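Local atomic coordinates of ESSB (Geobacillus thermodenitrificans, PDB entry 4ANO), a protein that forms an integral membrane component of the type VII secretion system, represented here by its cytoplasmic fragment, and probably associates with copies of itself. Residues Glu41-Val44 with Leu45-Asp49; Asp57-Glu60 with Asp61-Lys64; Arg80-Leu84 with Leu85-Arg89; Ala184-Leu187 with Asp188-Leu191; Glu200-Ala203 with Lys204-Lys208. All blocks are in the same frame, centred on the assembly; numbering follows the deposited sequence.

Interaction 1 (Glu41-Val44 with Leu45-Asp49); sequences ELEV and LKEVD
L45 sets its CB 3.3 Å from L42 O, one turn back along the chain. Both leucines are buried and head for the same wall, where I56 of strand 53-58 and V130 of strand 129-130 receive them. V44 also reaches V130, and L106 of strand 106-107 beside it. K46 starts out close to E43: its CG rests 3.3 Å from E43 O. Its chain then bends twice and carries NZ away from the turn, where it is bound by D55 and by the carbonyl of R54.

The backbone that carries these side chains is a short 3-10 turn in the connection between strands 25-30 and 53-58, held by i to i+3 hydrogen bonds: L45 N to L42 O at 2.9 Å, K46 N to E43 O at 2.8 Å and E47 N to V44 O at 3.0 Å. The family as a whole is grouped with the protein kinases, so the fragment is probably related to that fold.

E43 and E47 project from the exposed side of this turn. With CG of E43 anti to the backbone N (chi1 -173°) and its chain kinked at the next bond, the carboxylate swings toward E47. In the modelled copy the two carboxylate planes are nearly perpendicular, 87° apart, and E43 OE2 comes to 2.6 Å from E47 OE2. E47 was built in two conformers, so that close approach is doubtful. Beyond it, E47 O accepts a bond from R104, while D49 forms a salt bridge with R54.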
# COMPACT_ATOMS: atom_id res chain seq x y z
N GLU A 41 -21.43 4.27 10.18
CA GLU A 41 -20.74 4.23 8.87
C GLU A 41 -19.41 3.53 8.94
O GLU A 41 -18.97 3.01 7.91
CB GLU A 41 -20.47 5.64 8.34
CG GLU A 41 -21.75 6.48 8.12
CD GLU A 41 -21.56 8.00 8.10
OE1 GLU A 41 -20.44 8.54 8.01
OE2 GLU A 41 -22.61 8.68 8.18
N LEU A 42 -18.77 3.53 10.13
CA LEU A 42 -17.42 2.93 10.29
C LEU A 42 -17.46 1.42 10.54
O LEU A 42 -16.42 0.75 10.56
CB LEU A 42 -16.63 3.66 11.42
CG LEU A 42 -16.44 5.15 11.21
CD1 LEU A 42 -15.33 5.57 12.20
CD2 LEU A 42 -16.01 5.46 9.70
N GLU A 43 -18.65 0.87 10.73
CA GLU A 43 -18.79 -0.58 11.05
C GLU A 43 -18.21 -1.43 9.91
O GLU A 43 -17.66 -2.53 10.20
CB GLU A 43 -20.25 -0.93 11.49
CG GLU A 43 -20.44 -2.44 12.01
CD GLU A 43 -20.19 -3.49 10.97
OE1 GLU A 43 -20.55 -3.23 9.80
OE2 GLU A 43 -19.67 -4.62 11.31
N VAL A 44 -18.23 -0.92 8.66
CA VAL A 44 -17.68 -1.64 7.51
C VAL A 44 -16.18 -1.98 7.73
O VAL A 44 -15.66 -2.89 7.12
CB VAL A 44 -17.92 -0.85 6.23
CG1 VAL A 44 -17.05 0.45 6.14
CG2 VAL A 44 -17.77 -1.74 5.02
N LEU A 45 -15.51 -1.27 8.65
CA LEU A 45 -14.07 -1.45 8.83
C LEU A 45 -13.85 -2.75 9.58
O LEU A 45 -12.72 -3.27 9.51
CB LEU A 45 -13.46 -0.29 9.63
CG LEU A 45 -13.27 1.06 8.82
CD1 LEU A 45 -12.58 2.14 9.78
CD2 LEU A 45 -12.36 0.76 7.62
N LYS A 46 -14.93 -3.28 10.18
CA LYS A 46 -14.83 -4.63 10.86
C LYS A 46 -14.79 -5.78 9.82
O LYS A 46 -14.54 -6.96 10.16
CB LYS A 46 -16.01 -4.88 11.81
CG LYS A 46 -16.31 -3.87 12.91
CD LYS A 46 -15.27 -3.77 14.01
CE LYS A 46 -15.28 -4.98 14.90
NZ LYS A 46 -14.22 -4.69 15.87
N GLU A 47 -15.06 -5.40 8.58
CA GLU A 47 -15.32 -6.33 7.50
C GLU A 47 -14.43 -6.04 6.30
O GLU A 47 -14.88 -6.05 5.13
CB GLU A 47 -16.83 -6.37 7.15
CG GLU A 47 -17.74 -7.17 8.15
CD GLU A 47 -18.45 -6.27 9.12
OE1 GLU A 47 -17.84 -5.22 9.43
OE2 GLU A 47 -19.61 -6.55 9.54
N VAL A 48 -13.16 -5.80 6.57
CA VAL A 48 -12.25 -5.57 5.45
C VAL A 48 -11.67 -6.89 4.99
O VAL A 48 -11.75 -7.23 3.82
CB VAL A 48 -11.16 -4.55 5.78
CG1 VAL A 48 -10.17 -4.38 4.59
CG2 VAL A 48 -11.88 -3.24 6.23
N ASP A 49 -11.09 -7.63 5.91
CA ASP A 49 -10.39 -8.85 5.44
C ASP A 49 -10.44 -9.75 6.65
O ASP A 49 -10.37 -9.31 7.73
CB ASP A 49 -8.97 -8.52 4.94
CG ASP A 49 -8.01 -8.15 6.08
OD1 ASP A 49 -7.57 -9.07 6.79
OD2 ASP A 49 -7.63 -6.94 6.22

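Interaction 2 (Asp57-Glu60 with Asp61-Lys64); sequences DVSE and DEVK
S59 reaches E62 because its OG sits between the backbone N and the carbonyl carbon (chi1 71°), pointing across the turn and accepting the N-H of E62 at 3.1 Å between OG and N. That bond is bent, and it belongs to one of two modelled conformers of S59, so it holds for the modelled copy alone and is doubtful. In the same conformer a water lies 2.8 Å from S59 OG and gives a hydrogen to E62 OE1. The other oxygen of that carboxylate, OE2, goes to Q30 on the neighbouring strand.

The two valines meet through a matching choice of torsion. Each has CG1 anti to the backbone N, which leaves CG2 on the side where the other valine waits, and V58 CG2 meets V63 CG2 at 4.2 Å. They form a non-hydrogen-bonded antiparallel pair on the face that turns toward L42, with R31 and P39 beside V58 and L34 beside V63. D57 and K64 lie on the other face. D57 CB is 4.4 Å from K64 CB, but the lysine chain runs out extended and makes no ion pair with D57.

The backbone sets the register: D57 N to K64 O and K64 N to D57 O are both 2.9 Å and nearly straight. Closer to the turn, S59 N reaches E62 O at 3.0 Å. E60 and D61 make the reversal, with backbone angles close to a type I turn, and R31 takes up the carbonyl of S59. This is a tight two-residue beta hairpin joining strands 53-58 and 62-68 at the edge of the four-stranded antiparallel sheet.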
# COMPACT_ATOMS: atom_id res chain seq x y z
N ASP A 57 -13.11 2.97 18.02
CA ASP A 57 -13.73 3.67 19.15
C ASP A 57 -14.08 5.06 18.67
O ASP A 57 -13.19 5.86 18.37
CB ASP A 57 -12.81 3.89 20.35
CG ASP A 57 -13.59 4.46 21.56
OD1 ASP A 57 -14.69 3.91 21.92
OD2 ASP A 57 -13.11 5.40 22.20
N VAL A 58 -15.38 5.36 18.58
CA VAL A 58 -15.87 6.69 18.24
C VAL A 58 -16.25 7.35 19.60
O VAL A 58 -17.27 7.01 20.21
CB VAL A 58 -17.09 6.63 17.29
CG1 VAL A 58 -17.56 7.99 16.93
CG2 VAL A 58 -16.68 5.84 16.01
N SER A 59 -15.41 8.27 20.03
CA SER A 59 -15.66 9.03 21.28
C SER A 59 -16.22 10.39 20.87
O SER A 59 -16.30 10.72 19.69
CB SER A 59 -14.32 9.15 22.01
OG SER A 59 -13.41 10.04 21.35
N GLU A 60 -16.60 11.24 21.85
CA GLU A 60 -17.17 12.49 21.49
C GLU A 60 -16.27 13.34 20.60
O GLU A 60 -16.75 14.00 19.72
CB GLU A 60 -17.43 13.36 22.74
CG GLU A 60 -18.14 12.64 23.78
CD GLU A 60 -18.82 13.62 24.73
OE1 GLU A 60 -18.34 14.78 24.82
OE2 GLU A 60 -19.82 13.15 25.32
N ASP A 61 -14.94 13.28 20.78
CA ASP A 61 -14.08 14.16 20.01
C ASP A 61 -13.18 13.44 18.97
O ASP A 61 -12.53 14.08 18.20
CB ASP A 61 -13.20 14.93 20.97
CG ASP A 61 -13.99 15.95 21.79
OD1 ASP A 61 -15.06 16.40 21.31
OD2 ASP A 61 -13.53 16.25 22.89
N GLU A 62 -13.08 12.14 19.06
CA GLU A 62 -12.05 11.47 18.21
C GLU A 62 -12.54 10.15 17.68
O GLU A 62 -13.44 9.54 18.21
CB GLU A 62 -10.77 11.12 19.02
CG GLU A 62 -10.05 12.34 19.48
CD GLU A 62 -8.88 12.03 20.34
OE1 GLU A 62 -8.91 11.10 21.15
OE2 GLU A 62 -7.90 12.76 20.15
N VAL A 63 -11.94 9.71 16.57
CA VAL A 63 -12.16 8.35 16.11
C VAL A 63 -10.78 7.65 16.20
O VAL A 63 -9.78 8.15 15.66
CB VAL A 63 -12.68 8.33 14.60
CG1 VAL A 63 -12.58 6.92 14.01
CG2 VAL A 63 -14.14 8.90 14.55
N LYS A 64 -10.74 6.52 16.89
CA LYS A 64 -9.51 5.71 17.10
C LYS A 64 -9.70 4.34 16.42
O LYS A 64 -10.82 3.73 16.49
CB LYS A 64 -9.17 5.60 18.60
CG LYS A 64 -8.06 4.68 18.93
CD LYS A 64 -8.14 4.51 20.48
CE LYS A 64 -6.83 4.23 21.12
NZ LYS A 64 -7.14 3.61 22.51
O HOH W 1 -11.19 10.96 22.79
O HOH W 2 -16.44 16.23 24.44

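Interaction 3 (Arg80-Leu84 with Leu85-Arg89); sequences RKTTL and LSRIR
R87 turns its guanidinium back along the chain onto the loop before its own helix. Its NH1 gives a hydrogen to T82 O at 2.9 Å; the bond is close to straight (164°) and lies in both the guanidinium plane and the carbonyl plane. One face of the group carries R80, whose guanidinium lies flat on it with centres 4.5 Å apart and planes 24° from parallel. The opposite face rests on the backbone of L84 at CA, and L84 CD1 adds a methyl 3.8 Å from R87 NH2. The arginine chain gets there by bending at chi2 and again at chi3 (50°), which brings CD to 3.2 Å from T82 O and close to R80 O as well.

Carbonyl oxygens around the pair probably offset the closeness of two like charges. R87 NE binds L155 O, at the end of helix 141-155, and NH2 binds T156 O just beyond it, while R80 NH2 binds G158 O. A leucine in place of R87 would probably leave the carbonyls of T82, L155 and T156 without their donor, and the guanidinium of R80 without the flat partner it rests on.

Further out, S86 OG gives a hydrogen to T82 OG1 at 3.1 Å, and T82 OG1 is tied in turn to I79 O. I88 meets L84 along the helix, CD1 to CG at 4.0 Å. The backbone bond R87 N to T83 O, 3.0 Å, opens the first turn. Altogether this is the N-terminal turn of helix 84-98, with T83 at the N-cap position, though its side chain makes no capping bond, and an arginine pair joining the turn to the end of helix 141-155 and the loop that follows.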
# COMPACT_ATOMS: atom_id res chain seq x y z
N ARG A 80 11.20 -6.57 1.15
CA ARG A 80 12.26 -5.83 0.42
C ARG A 80 13.63 -6.59 0.47
O ARG A 80 14.46 -6.46 -0.43
CB ARG A 80 12.32 -4.36 0.95
CG ARG A 80 13.43 -3.37 0.32
CD ARG A 80 13.45 -3.11 -1.23
NE ARG A 80 14.68 -2.37 -1.61
CZ ARG A 80 15.86 -2.94 -1.87
NH1 ARG A 80 15.98 -4.29 -1.81
NH2 ARG A 80 16.91 -2.20 -2.21
N LYS A 81 13.77 -7.45 1.46
CA LYS A 81 14.97 -8.29 1.58
C LYS A 81 15.01 -9.59 0.78
O LYS A 81 16.06 -10.28 0.76
CB LYS A 81 15.24 -8.66 3.05
CG LYS A 81 15.38 -7.41 3.89
CD LYS A 81 15.54 -7.91 5.33
CE LYS A 81 15.54 -6.74 6.34
NZ LYS A 81 16.41 -5.57 6.03
N THR A 82 13.87 -10.00 0.22
CA THR A 82 13.75 -11.21 -0.58
C THR A 82 14.35 -10.94 -1.94
O THR A 82 14.76 -9.80 -2.23
CB THR A 82 12.27 -11.68 -0.70
OG1 THR A 82 11.44 -10.68 -1.31
CG2 THR A 82 11.67 -11.96 0.67
N THR A 83 14.43 -11.99 -2.74
CA THR A 83 14.79 -11.97 -4.15
C THR A 83 14.05 -10.89 -5.00
O THR A 83 12.89 -10.62 -4.73
CB THR A 83 14.41 -13.38 -4.62
OG1 THR A 83 15.56 -14.24 -4.52
CG2 THR A 83 13.86 -13.40 -5.97
N LEU A 84 14.71 -10.29 -6.00
CA LEU A 84 14.02 -9.39 -6.94
C LEU A 84 12.77 -10.07 -7.50
O LEU A 84 11.69 -9.48 -7.52
CB LEU A 84 14.92 -8.90 -8.08
CG LEU A 84 14.26 -7.93 -9.06
CD1 LEU A 84 13.67 -6.70 -8.30
CD2 LEU A 84 15.28 -7.47 -10.05
N LEU A 85 12.90 -11.35 -7.91
CA LEU A 85 11.78 -12.09 -8.51
C LEU A 85 10.56 -12.15 -7.59
O LEU A 85 9.37 -11.86 -7.93
CB LEU A 85 12.21 -13.53 -8.90
CG LEU A 85 11.09 -14.43 -9.46
CD1 LEU A 85 10.33 -13.90 -10.68
CD2 LEU A 85 11.64 -15.85 -9.76
N SER A 86 10.87 -12.44 -6.34
CA SER A 86 9.86 -12.43 -5.33
C SER A 86 9.17 -11.06 -5.06
O SER A 86 7.96 -10.96 -4.78
CB SER A 86 10.61 -12.69 -4.05
OG SER A 86 9.70 -12.58 -3.01
N ARG A 87 10.00 -10.04 -4.97
CA ARG A 87 9.41 -8.68 -4.86
C ARG A 87 8.52 -8.29 -6.03
O ARG A 87 7.50 -7.60 -5.85
CB ARG A 87 10.54 -7.68 -4.63
CG ARG A 87 11.07 -7.67 -3.19
CD ARG A 87 12.62 -7.54 -3.11
NE ARG A 87 13.24 -6.47 -3.90
CZ ARG A 87 14.53 -6.47 -4.26
NH1 ARG A 87 15.32 -7.48 -3.92
NH2 ARG A 87 15.05 -5.46 -4.98
N ILE A 88 8.89 -8.67 -7.26
CA ILE A 88 8.04 -8.29 -8.44
C ILE A 88 6.74 -9.08 -8.38
O ILE A 88 5.68 -8.54 -8.75
CB ILE A 88 8.70 -8.63 -9.81
CG1 ILE A 88 9.92 -7.74 -10.00
CG2 ILE A 88 7.65 -8.44 -11.03
CD1 ILE A 88 10.84 -8.35 -11.13
N ARG A 89 6.78 -10.31 -7.86
CA ARG A 89 5.53 -11.10 -7.80
C ARG A 89 4.62 -10.46 -6.79
O ARG A 89 3.40 -10.40 -7.01
CB ARG A 89 5.80 -12.58 -7.46
CG ARG A 89 6.10 -13.44 -8.75
CD ARG A 89 6.57 -14.88 -8.40
NE ARG A 89 7.04 -15.65 -9.58
CZ ARG A 89 7.87 -16.71 -9.52
NH1 ARG A 89 8.33 -17.16 -8.35
NH2 ARG A 89 8.25 -17.34 -10.64

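Interaction 4 (Ala184-Leu187 with Asp188-Leu191); sequences ADHL and DAVL
H186 O faces the first turn of helix 187-207 and takes V190 N at 3.0 Å, with a second, weak bond from A189 N, while A184 and D185 bring the chain round from the end of helix 176-183. H186 is thus the N-cap residue of the long helix, and L191 N to L187 O, at 2.8 Å, carries the helical pattern onward.

The side chains close the bend from two sides. On the inner side the methyl of A184 points at the new helix and fits between two residues: its CB is 3.7 Å from A189 CB and equally far from V190 CG2. V190 itself has CG1 anti to the backbone N (chi1 170°), which puts CG2 on the side of A184. L187 and V190 then continue into L145 of helix 141-155, and L191 meets I92 and V95 of helix 84-98.

On the outer side H186 has its ring between the backbone N and the carbonyl carbon (chi1 47°), folded up over the helix start. D188 N lies in the ring plane at its edge, and D188 CB lies 3.4 Å from H186 ND1. The D188 carboxylate stands nearly perpendicular to the ring. A189 CB comes over the ring face in an off-centre CH-pi contact, 4.2 Å from the centroid.

Aliphatic carbons thus fill the inner side of the bend, while on the outer side the imidazole lies against the first-turn backbone and the A189 methyl. H186 O is met by helix N-H groups and A184 O by K149, and the acid of D188 in the first turn would probably be favoured by the positive end of the helix dipole.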
# COMPACT_ATOMS: atom_id res chain seq x y z
N ALA A 184 3.30 4.46 -17.43
CA ALA A 184 2.06 3.70 -17.61
C ALA A 184 0.82 4.56 -17.26
O ALA A 184 0.83 5.28 -16.28
CB ALA A 184 2.14 2.34 -16.85
N ASP A 185 -0.22 4.34 -18.04
CA ASP A 185 -1.40 5.18 -18.19
C ASP A 185 -2.43 5.00 -17.04
O ASP A 185 -3.14 5.93 -16.59
CB ASP A 185 -2.04 4.80 -19.54
CG ASP A 185 -0.96 4.45 -20.67
OD1 ASP A 185 -0.01 3.56 -20.54
OD2 ASP A 185 -1.09 5.08 -21.79
N HIS A 186 -2.50 3.75 -16.58
CA HIS A 186 -3.49 3.26 -15.65
C HIS A 186 -2.92 1.98 -15.03
O HIS A 186 -1.87 1.47 -15.45
CB HIS A 186 -4.83 2.95 -16.36
CG HIS A 186 -4.71 2.17 -17.64
ND1 HIS A 186 -4.33 0.84 -17.68
CD2 HIS A 186 -4.91 2.53 -18.93
CE1 HIS A 186 -4.31 0.42 -18.94
NE2 HIS A 186 -4.67 1.43 -19.71
N LEU A 187 -3.68 1.42 -14.09
CA LEU A 187 -3.22 0.27 -13.34
C LEU A 187 -3.02 -0.94 -14.20
O LEU A 187 -2.11 -1.75 -13.97
CB LEU A 187 -4.20 -0.03 -12.18
CG LEU A 187 -4.26 0.99 -11.09
CD1 LEU A 187 -5.39 0.70 -10.11
CD2 LEU A 187 -2.76 0.93 -10.37
N ASP A 188 -3.86 -1.09 -15.23
CA ASP A 188 -3.66 -2.24 -16.11
C ASP A 188 -2.33 -2.11 -16.85
O ASP A 188 -1.64 -3.12 -17.03
CB ASP A 188 -4.79 -2.45 -17.13
CG ASP A 188 -6.06 -2.99 -16.50
OD1 ASP A 188 -6.07 -3.32 -15.29
OD2 ASP A 188 -7.09 -3.06 -17.23
N ALA A 189 -1.94 -0.89 -17.25
CA ALA A 189 -0.65 -0.78 -17.99
C ALA A 189 0.49 -0.92 -17.02
O ALA A 189 1.57 -1.33 -17.44
CB ALA A 189 -0.50 0.52 -18.73
N VAL A 190 0.26 -0.61 -15.75
CA VAL A 190 1.29 -0.86 -14.73
C VAL A 190 1.44 -2.36 -14.65
O VAL A 190 2.55 -2.85 -14.73
CB VAL A 190 0.94 -0.26 -13.39
CG1 VAL A 190 1.91 -0.75 -12.29
CG2 VAL A 190 1.03 1.23 -13.52
N LEU A 191 0.30 -3.07 -14.62
CA LEU A 191 0.32 -4.53 -14.55
C LEU A 191 1.02 -5.16 -15.78
O LEU A 191 1.86 -6.05 -15.62
CB LEU A 191 -1.08 -5.08 -14.30
CG LEU A 191 -1.15 -6.60 -14.14
CD1 LEU A 191 -0.53 -6.94 -12.82
CD2 LEU A 191 -2.58 -7.09 -14.18

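Interaction 5 (Glu200-Ala203 with Lys204-Lys208); sequences EEEA and KERAK
E202 and R206, one helical turn apart, run side by side in the same direction. The glutamate chain is extended, with CG anti to the backbone N (chi1 174°), while R206 sets CG anti to its carbonyl carbon and stays extended as far as NE. The guanidinium then meets E202 OE2 side-on: NE at 2.9 Å and NH2 at 3.2 Å both give a hydrogen to this one oxygen, from the same face of the carboxylate. The oxygen lies in the guanidinium plane, though the two flat groups are turned 68° apart.

The other oxygen, OE1, is in a salt bridge with R89 of helix 84-98. An alanine at E202 would probably leave R206 free to swing into solvent and R89 without its carboxylate mate.

On another side of the helix, E201 bends at chi2 (63°) and E205 bends there in the opposite sense, and a water bridges them, donating to E201 OE2 at 2.7 Å and to E205 OE1. That same E205 OE1 holds K208 NZ at 2.7 Å in a salt bridge, which probably eases the repulsion between the two acids. Such i to i+4 and i to i+3 ion pairs are characteristic of exposed helix surfaces, here the C-terminal turns of helix 187-207.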
# COMPACT_ATOMS: atom_id res chain seq x y z
N GLU A 200 11.11 -11.63 -17.53
CA GLU A 200 12.52 -11.40 -17.76
C GLU A 200 13.33 -11.88 -16.58
O GLU A 200 14.38 -12.59 -16.72
CB GLU A 200 12.77 -9.91 -18.02
CG GLU A 200 12.30 -9.48 -19.40
CD GLU A 200 12.47 -8.00 -19.64
OE1 GLU A 200 12.83 -7.24 -18.70
OE2 GLU A 200 12.23 -7.59 -20.80
N GLU A 201 12.84 -11.51 -15.40
CA GLU A 201 13.57 -11.83 -14.21
C GLU A 201 13.50 -13.32 -13.88
O GLU A 201 14.48 -13.90 -13.43
CB GLU A 201 13.00 -11.04 -13.00
CG GLU A 201 13.86 -11.29 -11.79
CD GLU A 201 15.35 -10.78 -11.93
OE1 GLU A 201 15.66 -9.93 -12.81
OE2 GLU A 201 16.21 -11.17 -11.09
N GLU A 202 12.38 -13.96 -14.17
CA GLU A 202 12.27 -15.43 -13.96
C GLU A 202 13.25 -16.20 -14.89
O GLU A 202 13.89 -17.14 -14.44
CB GLU A 202 10.84 -15.92 -14.24
CG GLU A 202 10.70 -17.43 -14.17
CD GLU A 202 9.28 -17.96 -14.20
OE1 GLU A 202 8.39 -17.39 -13.50
OE2 GLU A 202 9.06 -18.98 -14.86
N ALA A 203 13.40 -15.74 -16.13
CA ALA A 203 14.35 -16.43 -17.08
C ALA A 203 15.76 -16.32 -16.51
O ALA A 203 16.53 -17.31 -16.51
CB ALA A 203 14.23 -15.79 -18.46
N LYS A 204 16.10 -15.17 -15.92
CA LYS A 204 17.47 -14.99 -15.34
C LYS A 204 17.76 -15.91 -14.17
O LYS A 204 18.83 -16.44 -14.05
CB LYS A 204 17.73 -13.52 -14.94
CG LYS A 204 17.92 -12.57 -16.15
CD LYS A 204 18.05 -11.10 -15.70
CE LYS A 204 18.22 -10.14 -16.87
NZ LYS A 204 18.12 -8.70 -16.43
N GLU A 205 16.81 -16.05 -13.25
CA GLU A 205 17.00 -16.89 -12.10
C GLU A 205 17.10 -18.34 -12.51
O GLU A 205 17.92 -19.06 -11.99
CB GLU A 205 15.83 -16.70 -11.13
CG GLU A 205 15.84 -15.26 -10.56
CD GLU A 205 16.87 -15.07 -9.52
OE1 GLU A 205 18.05 -14.80 -9.85
OE2 GLU A 205 16.47 -15.16 -8.32
N ARG A 206 16.31 -18.75 -13.52
CA ARG A 206 16.39 -20.14 -14.02
C ARG A 206 17.77 -20.47 -14.60
O ARG A 206 18.25 -21.60 -14.43
CB ARG A 206 15.27 -20.51 -15.04
CG ARG A 206 13.83 -20.31 -14.45
CD ARG A 206 12.71 -20.74 -15.50
NE ARG A 206 11.42 -20.74 -14.78
CZ ARG A 206 11.11 -21.69 -13.90
NH1 ARG A 206 11.98 -22.72 -13.72
NH2 ARG A 206 9.95 -21.61 -13.24
N ALA A 207 18.40 -19.49 -15.25
CA ALA A 207 19.68 -19.75 -15.90
C ALA A 207 20.73 -20.15 -14.84
O ALA A 207 21.71 -20.78 -15.20
CB ALA A 207 20.14 -18.52 -16.73
N LYS A 208 20.47 -19.73 -13.60
CA LYS A 208 21.38 -20.01 -12.46
C LYS A 208 21.27 -21.47 -11.98
O LYS A 208 22.14 -21.91 -11.19
CB LYS A 208 21.01 -19.10 -11.29
CG LYS A 208 21.32 -17.63 -11.52
CD LYS A 208 21.14 -16.75 -10.30
CE LYS A 208 21.45 -15.31 -10.68
NZ LYS A 208 20.77 -14.43 -9.71
O HOH W 3 18.12 -13.03 -11.60

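In the fold
From the N terminus, interaction 1 shapes the connection between strands 25-30 and 53-58, and interaction 2 closes the hairpin that follows. The two touch where L42 CD1 packs 3.6 Å from V63 CG1, tying the 3-10 turn to the sheet. Interaction 3, on the far side of the chain's centre, starts helix 84-98. Interaction 4 starts helix 187-207 and interaction 5 lies near its end, their centres about 24 Å apart. All five are in series; none nests or crosses. Contact nevertheless returns across sequence between interactions 3 and 5: beside the R89-E202 bridge, L84 and I88 pack on E201, joining helices 84-98 and 187-207.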